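Local coordinates for insecticidal protein (PDB 7ML9) that is an insecticidal toxin active against the western corn rootworm, probably killing cells by assembling beta-barrel pores in their membranes, at residues 38-43 and 248-254; 120-125 and 195-199; 156-161 and 275-279. All blocks are in the same frame, centred on the assembly; numbering follows the deposited sequence.

The three contacts are strung almost in a line along an elongated, mostly beta molecule. Contact 3 lies near the middle, with its centre about 42 Å from that of contact 1 and about 43 Å from that of contact 2, whereas the centres of contacts 1 and 2 are about 84 Å apart. Along the chain the segments come as 38-43, 120-125, 156-161, 195-199, 248-254 and 275-279: contact 2 is nested within contact 1, and contact 3 crosses both. Strand 201-229 runs past all three, touching contact 2 through Y202, contact 3 through I213 and contact 1 through R229. The helical end, the body and the far tip are thus joined by one long strand.

Contact 1: 38-43 and 248-254; sequences EDEAGT and KCQQKGW. With EDO (1,2-ethanediol), chain E; EDO (1,2-ethanediol), chain H.
W254 lays its indole against the helix bearing E38, D39, G42 and T43. Its CB lies beside E38, 3.9 Å from OE1. CG sits anti to the carbonyl carbon (chi1 -62°), which lets the ring reach the backbone of G42. CE3 comes close to the carbonyl oxygen of E38. The six-membered ring then settles on G42, whose CA lies 3.5 Å from the ring centroid, only 10° off the normal: a CH-pi contact that needs glycine, since a CB here would run into the ring. CH2, at the outer rim, comes within 3.3 Å of G42 C, while D39 OD1 lies at the edge of the ring, in its plane, nearest CZ3. K252 CB rests on the opposite face, and NE1 makes weak hydrogen bonds to both oxygens of a 1,2-ethanediol.

K248 stretches fully out beside the indole: its NZ forms a salt bridge with D39 OD1, 3.0 Å away, on the syn lone pair of that oxygen, and donates to T43 OG1 at 2.8 Å. T43 in turn gives its hydroxyl proton to D39 O, 2.8 Å from OG1, from the face opposite to its own N-H. A second 1,2-ethanediol, like the first probably from the crystallisation liquor, accepts from K248 NZ and donates to D39 OD2.

The helix of K248 ends in a Schellman motif, with G253 at positive phi as C-prime, and this turn delivers W254 to the interface. Segments 38-43 and 248-252, parts of helices 28-48 and 242-252, cross at 51°. C249 SG packs beside E38 CB, and its side chain touches L35 of helix 28-48, whose E30 and D34 bind sodium. D39 OD2 also forms a salt bridge with R229, which ties helix 28-48 directly, and helix 242-252 through K248, to the end of strand 201-229.

Contact 2: 120-125 and 195-199; sequences TMDQEL and KVPAG
The carboxylate of D122 turns one face toward P197, whose CA stands over that face 3.2 Å from OD1, with the end of K195 farther along on the same side. A198 N donates to D122 OD1 over 2.8 Å, from the anti side and 25° out of the carboxylate plane. D122 is the residue leading into a two-stranded antiparallel sheet, 123-126 with 193-196, at one tip of this ETX/MTX2-type toxin. Its two strands are far apart in sequence, so the pair is no simple hairpin.

Q123 and V196 form the hydrogen-bonded pair, with both backbone bonds made: Q123 N to V196 O at 3.0 Å and V196 N to Q123 O at 2.7 Å. E124 and K195 follow as a non-hydrogen-bonded pair, their side chains on the other face from those of Q123 and V196. This places two charged residues on a solvent-facing surface, while the branched V196 is buried and touches Y202 of strand 201-229.

Beyond Q123 and V196 the backbone bonding gives way: the next amide directed at segment 120-125, that of A198, goes to the D122 side chain. P197, with no N-H, offers no donor on the side turned away from that segment. D122 suits its role: with CG beside its own backbone N (chi1 -65°), the short acid brings OD1 across to the A198 amide. A198 also leans its CB on the carbonyl carbon of T120, a close fit that a small residue allows. K195 NZ stays 4.5 Å from D122 OD2, beyond a salt bridge, so any attraction between them is probably weak.

On the face of V196, L125 crosses it at about a right angle, its CD1 lying 3.9 Å from V196 CG2.

Contact 3: 156-161 and 275-279; sequences MKFPIA and FKSNY
F158 and F275 each hold CG between the backbone N and the carbonyl carbon, the crowded position, with chi1 at 50° and 69°. Both side chains start toward the other segment, and these torsions let the rings slide past each other in opposite directions. Their planes are inclined by 36°, so the pair is neither a stack nor an edge-to-face contact. F275 CE2 sits over one face of the F158 ring, 3.5 Å from F158 CD2, and S277 CB approaches that ring at its edge. M156, bent at both outer torsions, brings its methyl over a face of F275, CE lying 4.0 Å from CD1; SD stands obliquely beside the ring in a Met-aromatic contact.

Strand 153-160 pairs with 165-172 as a hairpin, and here its segment 156-160 packs on 275-279, part of strand 266-289 of the large mixed sheet, the segment axes 9.7 Å apart at their closest. M156, F158 and I160 point inward, while K157 and P159 face solvent. Such an amphipathic hairpin is consistent with the segment that, in aerolysin-type toxins, leaves the body to build the pore barrel. L95 touches both phenylalanines, adding to this apolar layer. S277 is small enough to fit at the edge of the F158 ring, and its hydroxyl is engaged by T138 and S137 O.

Toward the end of the hairpin strand, I160 covers Y279: CB is 3.8 Å from CE2, and CD1 lies over the ring face. A161, with positive phi as the strand ends, turns its N-H to Y279 OH in a weak hydrogen bond of 3.4 Å, while A161 CB lies 4.1 Å from Y279 CE1.

Contact 1: 38-43 and 248-254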
loop_
_atom_site.group_PDB
_atom_site.type_symbol
_atom_site.label_atom_id
_atom_site.label_comp_id
_atom_site.label_asym_id
_atom_site.label_seq_id
_atom_site.Cartn_x
_atom_site.Cartn_y
_atom_site.Cartn_z
ATOM N N GLU A 38 -6.609 -18.871 24.695
ATOM C CA GLU A 38 -8.063 -18.688 24.626
ATOM C C GLU A 38 -8.774 -20.024 24.505
ATOM O O GLU A 38 -9.756 -20.282 25.207
ATOM C CB GLU A 38 -8.457 -17.792 23.440
ATOM C CG GLU A 38 -7.887 -16.409 23.491
ATOM C CD GLU A 38 -8.704 -15.468 24.349
ATOM O OE1 GLU A 38 -9.769 -15.894 24.850
ATOM O OE2 GLU A 38 -8.286 -14.299 24.509
ATOM N N ASP A 39 -8.296 -20.883 23.602
ATOM C CA ASP A 39 -8.906 -22.195 23.422
ATOM C C ASP A 39 -8.816 -23.014 24.703
ATOM O O ASP A 39 -9.789 -23.659 25.109
ATOM C CB ASP A 39 -8.219 -22.920 22.269
ATOM C CG ASP A 39 -8.866 -24.263 21.933
ATOM O OD1 ASP A 39 -10.062 -24.483 22.223
ATOM O OD2 ASP A 39 -8.172 -25.100 21.341
ATOM N N GLU A 40 -7.655 -22.978 25.358
ATOM C CA GLU A 40 -7.469 -23.670 26.634
ATOM C C GLU A 40 -8.520 -23.239 27.653
ATOM O O GLU A 40 -9.299 -24.062 28.146
ATOM C CB GLU A 40 -6.059 -23.390 27.155
ATOM C CG GLU A 40 -5.654 -24.129 28.443
ATOM C CD GLU A 40 -4.189 -23.873 28.765
ATOM O OE1 GLU A 40 -3.878 -22.824 29.391
ATOM O OE2 GLU A 40 -3.349 -24.696 28.351
ATOM N N ALA A 41 -8.560 -21.944 27.971
ATOM C CA ALA A 41 -9.483 -21.457 28.990
ATOM C C ALA A 41 -10.935 -21.671 28.577
ATOM O O ALA A 41 -11.752 -22.150 29.375
ATOM C CB ALA A 41 -9.217 -19.981 29.278
ATOM N N GLY A 42 -11.286 -21.294 27.341
ATOM C CA GLY A 42 -12.672 -21.427 26.904
ATOM C C GLY A 42 -13.188 -22.855 26.975
ATOM O O GLY A 42 -14.330 -23.097 27.381
ATOM N N THR A 43 -12.363 -23.823 26.575
ATOM C CA THR A 43 -12.799 -25.216 26.552
ATOM C C THR A 43 -13.037 -25.757 27.968
ATOM O O THR A 43 -14.019 -26.475 28.205
ATOM C CB THR A 43 -11.763 -26.056 25.807
ATOM O OG1 THR A 43 -11.706 -25.632 24.428
ATOM C CG2 THR A 43 -12.123 -27.531 25.858
ATOM N N LYS A 248 -12.291 -22.100 15.612
ATOM C CA LYS A 248 -13.100 -22.350 16.798
ATOM C C LYS A 248 -13.248 -21.090 17.632
ATOM O O LYS A 248 -14.359 -20.731 18.050
ATOM C CB LYS A 248 -12.458 -23.477 17.626
ATOM C CG LYS A 248 -13.177 -23.762 18.938
ATOM C CD LYS A 248 -12.525 -24.942 19.661
ATOM C CE LYS A 248 -13.299 -25.268 20.943
ATOM N NZ LYS A 248 -12.477 -26.153 21.811
ATOM N N CYS A 249 -12.129 -20.396 17.873
ATOM C CA CYS A 249 -12.128 -19.237 18.750
ATOM C C CYS A 249 -12.985 -18.109 18.181
ATOM O O CYS A 249 -13.690 -17.420 18.935
ATOM C CB CYS A 249 -10.684 -18.784 18.963
ATOM S SG CYS A 249 -9.864 -19.803 20.262
ATOM N N GLN A 250 -12.958 -17.930 16.857
ATOM C CA GLN A 250 -13.800 -16.910 16.230
ATOM C C GLN A 250 -15.275 -17.292 16.281
ATOM O O GLN A 250 -16.127 -16.435 16.543
ATOM C CB GLN A 250 -13.336 -16.675 14.796
ATOM C CG GLN A 250 -11.992 -15.934 14.776
ATOM C CD GLN A 250 -11.534 -15.529 13.376
ATOM O OE1 GLN A 250 -11.741 -16.250 12.402
ATOM N NE2 GLN A 250 -10.885 -14.375 13.287
ATOM N N GLN A 251 -15.592 -18.577 16.071
ATOM C CA GLN A 251 -16.970 -19.042 16.227
ATOM C C GLN A 251 -17.479 -18.827 17.653
ATOM O O GLN A 251 -18.626 -18.404 17.858
ATOM C CB GLN A 251 -17.051 -20.514 15.819
ATOM C CG GLN A 251 -18.454 -21.098 15.806
ATOM C CD GLN A 251 -18.450 -22.546 15.370
ATOM O OE1 GLN A 251 -18.016 -23.430 16.107
ATOM N NE2 GLN A 251 -18.922 -22.795 14.175
ATOM N N LYS A 252 -16.627 -19.074 18.657
ATOM C CA LYS A 252 -17.018 -18.959 20.061
ATOM C C LYS A 252 -16.997 -17.543 20.595
ATOM O O LYS A 252 -17.552 -17.298 21.668
ATOM C CB LYS A 252 -16.075 -19.777 20.961
ATOM C CG LYS A 252 -15.981 -21.248 20.637
ATOM C CD LYS A 252 -17.070 -22.033 21.316
ATOM C CE LYS A 252 -17.001 -23.499 20.942
ATOM N NZ LYS A 252 -18.250 -24.152 21.463
ATOM N N GLY A 253 -16.326 -16.612 19.931
ATOM C CA GLY A 253 -16.140 -15.335 20.565
ATOM C C GLY A 253 -15.061 -15.309 21.620
ATOM O O GLY A 253 -15.104 -14.460 22.508
ATOM N N TRP A 254 -14.090 -16.216 21.560
ATOM C CA TRP A 254 -12.998 -16.234 22.533
ATOM C C TRP A 254 -11.833 -15.392 22.019
ATOM O O TRP A 254 -11.054 -15.852 21.182
ATOM C CB TRP A 254 -12.532 -17.660 22.791
ATOM C CG TRP A 254 -13.581 -18.585 23.376
ATOM C CD1 TRP A 254 -14.771 -18.237 23.959
ATOM C CD2 TRP A 254 -13.510 -20.015 23.417
ATOM N NE1 TRP A 254 -15.443 -19.379 24.366
ATOM C CE2 TRP A 254 -14.688 -20.478 24.047
ATOM C CE3 TRP A 254 -12.559 -20.951 22.989
ATOM C CZ2 TRP A 254 -14.939 -21.838 24.254
ATOM C CZ3 TRP A 254 -12.808 -22.303 23.191
ATOM C CH2 TRP A 254 -13.995 -22.733 23.819
HETATM C C1 EDO E . -19.063 -19.180 24.955
HETATM O O1 EDO E . -18.484 -18.568 23.803
HETATM C C2 EDO E . -19.261 -20.654 24.641
HETATM O O2 EDO E . -18.101 -21.351 25.099
HETATM C C1 EDO H . -9.518 -27.861 19.446
HETATM O O1 EDO H . -9.778 -26.970 20.540
HETATM C C2 EDO H . -9.819 -27.167 18.124
HETATM O O2 EDO H . -10.098 -28.174 17.148
#

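Contact 2: 120-125 and 195-199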
loop_
_atom_site.group_PDB
_atom_site.type_symbol
_atom_site.label_atom_id
_atom_site.label_comp_id
_atom_site.label_asym_id
_atom_site.label_seq_id
_atom_site.Cartn_x
_atom_site.Cartn_y
_atom_site.Cartn_z
ATOM N N THR A 120 3.648 35.394 -47.635
ATOM C CA THR A 120 2.448 35.740 -48.385
ATOM C C THR A 120 1.438 34.604 -48.422
ATOM O O THR A 120 0.308 34.810 -48.873
ATOM C CB THR A 120 2.824 36.144 -49.815
ATOM O OG1 THR A 120 3.526 35.064 -50.439
ATOM C CG2 THR A 120 3.727 37.382 -49.795
ATOM N N MET A 121 1.822 33.417 -47.961
ATOM C CA MET A 121 0.960 32.248 -47.920
ATOM C C MET A 121 0.766 31.807 -46.474
ATOM O O MET A 121 1.709 31.858 -45.673
ATOM C CB MET A 121 1.573 31.093 -48.725
ATOM C CG MET A 121 2.007 31.477 -50.142
ATOM S SD MET A 121 0.561 31.941 -51.130
ATOM C CE MET A 121 -0.215 30.334 -51.344
ATOM N N ASP A 122 -0.458 31.395 -46.137
ATOM C CA ASP A 122 -0.693 30.675 -44.890
ATOM C C ASP A 122 0.203 29.441 -44.839
ATOM O O ASP A 122 0.391 28.755 -45.844
ATOM C CB ASP A 122 -2.150 30.229 -44.786
ATOM C CG ASP A 122 -3.120 31.382 -44.690
ATOM O OD1 ASP A 122 -2.673 32.548 -44.586
ATOM O OD2 ASP A 122 -4.343 31.107 -44.712
ATOM N N GLN A 123 0.753 29.146 -43.662
ATOM C CA GLN A 123 1.661 28.018 -43.526
ATOM C C GLN A 123 1.217 27.107 -42.385
ATOM O O GLN A 123 0.553 27.531 -41.434
ATOM C CB GLN A 123 3.125 28.488 -43.293
ATOM C CG GLN A 123 3.664 29.420 -44.394
ATOM C CD GLN A 123 3.990 28.680 -45.678
ATOM O OE1 GLN A 123 3.915 27.459 -45.730
ATOM N NE2 GLN A 123 4.334 29.427 -46.730
ATOM N N GLU A 124 1.587 25.840 -42.500
ATOM C CA GLU A 124 1.481 24.900 -41.390
ATOM C C GLU A 124 2.905 24.695 -40.890
ATOM O O GLU A 124 3.733 24.099 -41.587
ATOM C CB GLU A 124 0.817 23.594 -41.819
ATOM C CG GLU A 124 -0.600 23.453 -41.278
ATOM C CD GLU A 124 -1.482 22.585 -42.161
ATOM O OE1 GLU A 124 -2.709 22.832 -42.211
ATOM O OE2 GLU A 124 -0.931 21.667 -42.808
ATOM N N LEU A 125 3.190 25.251 -39.717
ATOM C CA LEU A 125 4.535 25.336 -39.159
ATOM C C LEU A 125 4.653 24.389 -37.969
ATOM O O LEU A 125 3.773 24.364 -37.104
ATOM C CB LEU A 125 4.844 26.774 -38.734
ATOM C CG LEU A 125 4.809 27.789 -39.886
ATOM C CD1 LEU A 125 5.137 29.212 -39.400
ATOM C CD2 LEU A 125 5.767 27.332 -40.952
ATOM N N LYS A 195 -1.282 25.983 -37.888
ATOM C CA LYS A 195 -1.598 26.846 -39.024
ATOM C C LYS A 195 -1.348 28.300 -38.629
ATOM O O LYS A 195 -1.966 28.808 -37.690
ATOM C CB LYS A 195 -3.044 26.646 -39.483
ATOM C CG LYS A 195 -3.485 27.623 -40.581
ATOM C CD LYS A 195 -4.600 27.041 -41.464
ATOM C CE LYS A 195 -5.502 28.137 -42.043
ATOM N NZ LYS A 195 -5.927 29.129 -41.003
ATOM N N VAL A 196 -0.415 28.955 -39.317
ATOM C CA VAL A 196 -0.088 30.356 -39.050
ATOM C C VAL A 196 -0.391 31.163 -40.309
ATOM O O VAL A 196 0.262 30.964 -41.345
ATOM C CB VAL A 196 1.379 30.526 -38.627
ATOM C CG1 VAL A 196 1.644 31.975 -38.230
ATOM C CG2 VAL A 196 1.722 29.572 -37.471
ATOM N N PRO A 197 -1.377 32.054 -40.273
ATOM C CA PRO A 197 -1.766 32.782 -41.491
ATOM C C PRO A 197 -0.707 33.767 -41.970
ATOM O O PRO A 197 0.094 34.299 -41.190
ATOM C CB PRO A 197 -3.041 33.521 -41.069
ATOM C CG PRO A 197 -3.567 32.761 -39.889
ATOM C CD PRO A 197 -2.341 32.235 -39.175
ATOM N N ALA A 198 -0.741 34.040 -43.279
ATOM C CA ALA A 198 0.176 35.005 -43.880
ATOM C C ALA A 198 0.234 36.293 -43.062
ATOM O O ALA A 198 -0.791 36.803 -42.605
ATOM C CB ALA A 198 -0.258 35.307 -45.324
ATOM N N GLY A 199 1.446 36.801 -42.854
ATOM C CA GLY A 199 1.647 38.035 -42.126
ATOM C C GLY A 199 1.492 37.945 -40.622
ATOM O O GLY A 199 1.610 38.973 -39.945
#

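Contact 3: 156-161 and 275-279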
loop_
_atom_site.group_PDB
_atom_site.type_symbol
_atom_site.label_atom_id
_atom_site.label_comp_id
_atom_site.label_asym_id
_atom_site.label_seq_id
_atom_site.Cartn_x
_atom_site.Cartn_y
_atom_site.Cartn_z
ATOM N N MET A 156 3.535 -3.826 -3.948
ATOM C CA MET A 156 2.170 -3.566 -4.361
ATOM C C MET A 156 2.183 -2.715 -5.620
ATOM O O MET A 156 2.928 -1.738 -5.704
ATOM C CB MET A 156 1.392 -2.852 -3.266
ATOM C CG MET A 156 -0.081 -2.934 -3.510
ATOM S SD MET A 156 -0.910 -1.490 -2.884
ATOM C CE MET A 156 -0.054 -0.200 -3.745
ATOM N N LYS A 157 1.356 -3.091 -6.591
ATOM C CA LYS A 157 1.218 -2.359 -7.842
ATOM C C LYS A 157 -0.138 -1.675 -7.908
ATOM O O LYS A 157 -1.145 -2.218 -7.446
ATOM C CB LYS A 157 1.389 -3.285 -9.047
ATOM C CG LYS A 157 2.721 -4.012 -9.071
ATOM C CD LYS A 157 2.622 -5.360 -9.788
ATOM C CE LYS A 157 1.637 -5.338 -10.950
ATOM N NZ LYS A 157 1.971 -4.288 -11.955
ATOM N N PHE A 158 -0.160 -0.485 -8.492
ATOM C CA PHE A 158 -1.370 0.301 -8.606
ATOM C C PHE A 158 -1.342 1.052 -9.927
ATOM O O PHE A 158 -0.263 1.398 -10.422
ATOM C CB PHE A 158 -1.512 1.293 -7.440
ATOM C CG PHE A 158 -0.282 2.128 -7.186
ATOM C CD1 PHE A 158 0.807 1.602 -6.503
ATOM C CD2 PHE A 158 -0.223 3.446 -7.611
ATOM C CE1 PHE A 158 1.932 2.372 -6.253
ATOM C CE2 PHE A 158 0.905 4.226 -7.367
ATOM C CZ PHE A 158 1.983 3.689 -6.689
ATOM N N PRO A 159 -2.502 1.301 -10.528
ATOM C CA PRO A 159 -2.537 2.119 -11.742
ATOM C C PRO A 159 -2.454 3.595 -11.399
ATOM O O PRO A 159 -2.906 4.045 -10.343
ATOM C CB PRO A 159 -3.894 1.772 -12.373
ATOM C CG PRO A 159 -4.540 0.734 -11.450
ATOM C CD PRO A 159 -3.852 0.874 -10.131
ATOM N N ILE A 160 -1.847 4.353 -12.307
ATOM C CA ILE A 160 -1.702 5.793 -12.153
ATOM C C ILE A 160 -2.192 6.466 -13.428
ATOM O O ILE A 160 -2.377 5.824 -14.464
ATOM C CB ILE A 160 -0.250 6.206 -11.860
ATOM C CG1 ILE A 160 0.648 5.783 -13.022
ATOM C CG2 ILE A 160 0.229 5.609 -10.537
ATOM C CD1 ILE A 160 1.988 6.464 -13.011
ATOM N N ALA A 161 -2.394 7.780 -13.335
ATOM C CA ALA A 161 -2.758 8.618 -14.477
ATOM C C ALA A 161 -3.985 8.052 -15.185
ATOM O O ALA A 161 -3.952 7.691 -16.362
ATOM C CB ALA A 161 -1.583 8.767 -15.446
ATOM N N PHE A 275 0.032 4.990 0.529
ATOM C CA PHE A 275 1.026 5.318 -0.492
ATOM C C PHE A 275 0.632 6.613 -1.185
ATOM O O PHE A 275 -0.522 7.047 -1.136
ATOM C CB PHE A 275 1.176 4.206 -1.536
ATOM C CG PHE A 275 -0.029 4.056 -2.424
ATOM C CD1 PHE A 275 -1.082 3.238 -2.043
ATOM C CD2 PHE A 275 -0.117 4.743 -3.632
ATOM C CE1 PHE A 275 -2.201 3.099 -2.849
ATOM C CE2 PHE A 275 -1.232 4.615 -4.442
ATOM C CZ PHE A 275 -2.278 3.787 -4.054
ATOM N N LYS A 276 1.609 7.225 -1.841
ATOM C CA LYS A 276 1.321 8.392 -2.668
ATOM C C LYS A 276 2.362 8.459 -3.772
ATOM O O LYS A 276 3.455 7.896 -3.651
ATOM C CB LYS A 276 1.310 9.680 -1.850
ATOM C CG LYS A 276 2.614 9.982 -1.164
ATOM C CD LYS A 276 2.536 11.307 -0.438
ATOM C CE LYS A 276 3.760 11.523 0.441
ATOM N NZ LYS A 276 4.224 12.937 0.429
ATOM N N SER A 277 2.012 9.153 -4.855
ATOM C CA SER A 277 2.881 9.192 -6.022
ATOM C C SER A 277 2.560 10.445 -6.827
ATOM O O SER A 277 1.421 10.917 -6.822
ATOM C CB SER A 277 2.697 7.935 -6.866
ATOM O OG SER A 277 3.725 7.780 -7.815
ATOM N N ASN A 278 3.577 10.998 -7.495
ATOM C CA ASN A 278 3.366 12.164 -8.350
ATOM C C ASN A 278 4.135 12.003 -9.657
ATOM O O ASN A 278 5.144 11.290 -9.737
ATOM C CB ASN A 278 3.772 13.456 -7.662
ATOM C CG ASN A 278 5.271 13.555 -7.476
ATOM O OD1 ASN A 278 5.810 13.027 -6.502
ATOM N ND2 ASN A 278 5.956 14.217 -8.413
ATOM N N TYR A 279 3.641 12.676 -10.693
ATOM C CA TYR A 279 4.088 12.390 -12.048
ATOM C C TYR A 279 3.557 13.486 -12.965
ATOM O O TYR A 279 2.584 14.174 -12.638
ATOM C CB TYR A 279 3.604 11.009 -12.516
ATOM C CG TYR A 279 2.186 10.708 -12.063
ATOM C CD1 TYR A 279 1.089 11.254 -12.732
ATOM C CD2 TYR A 279 1.939 9.901 -10.955
ATOM C CE1 TYR A 279 -0.215 11.001 -12.313
ATOM C CE2 TYR A 279 0.640 9.647 -10.525
ATOM C CZ TYR A 279 -0.432 10.196 -11.208
ATOM O OH TYR A 279 -1.723 9.938 -10.787
#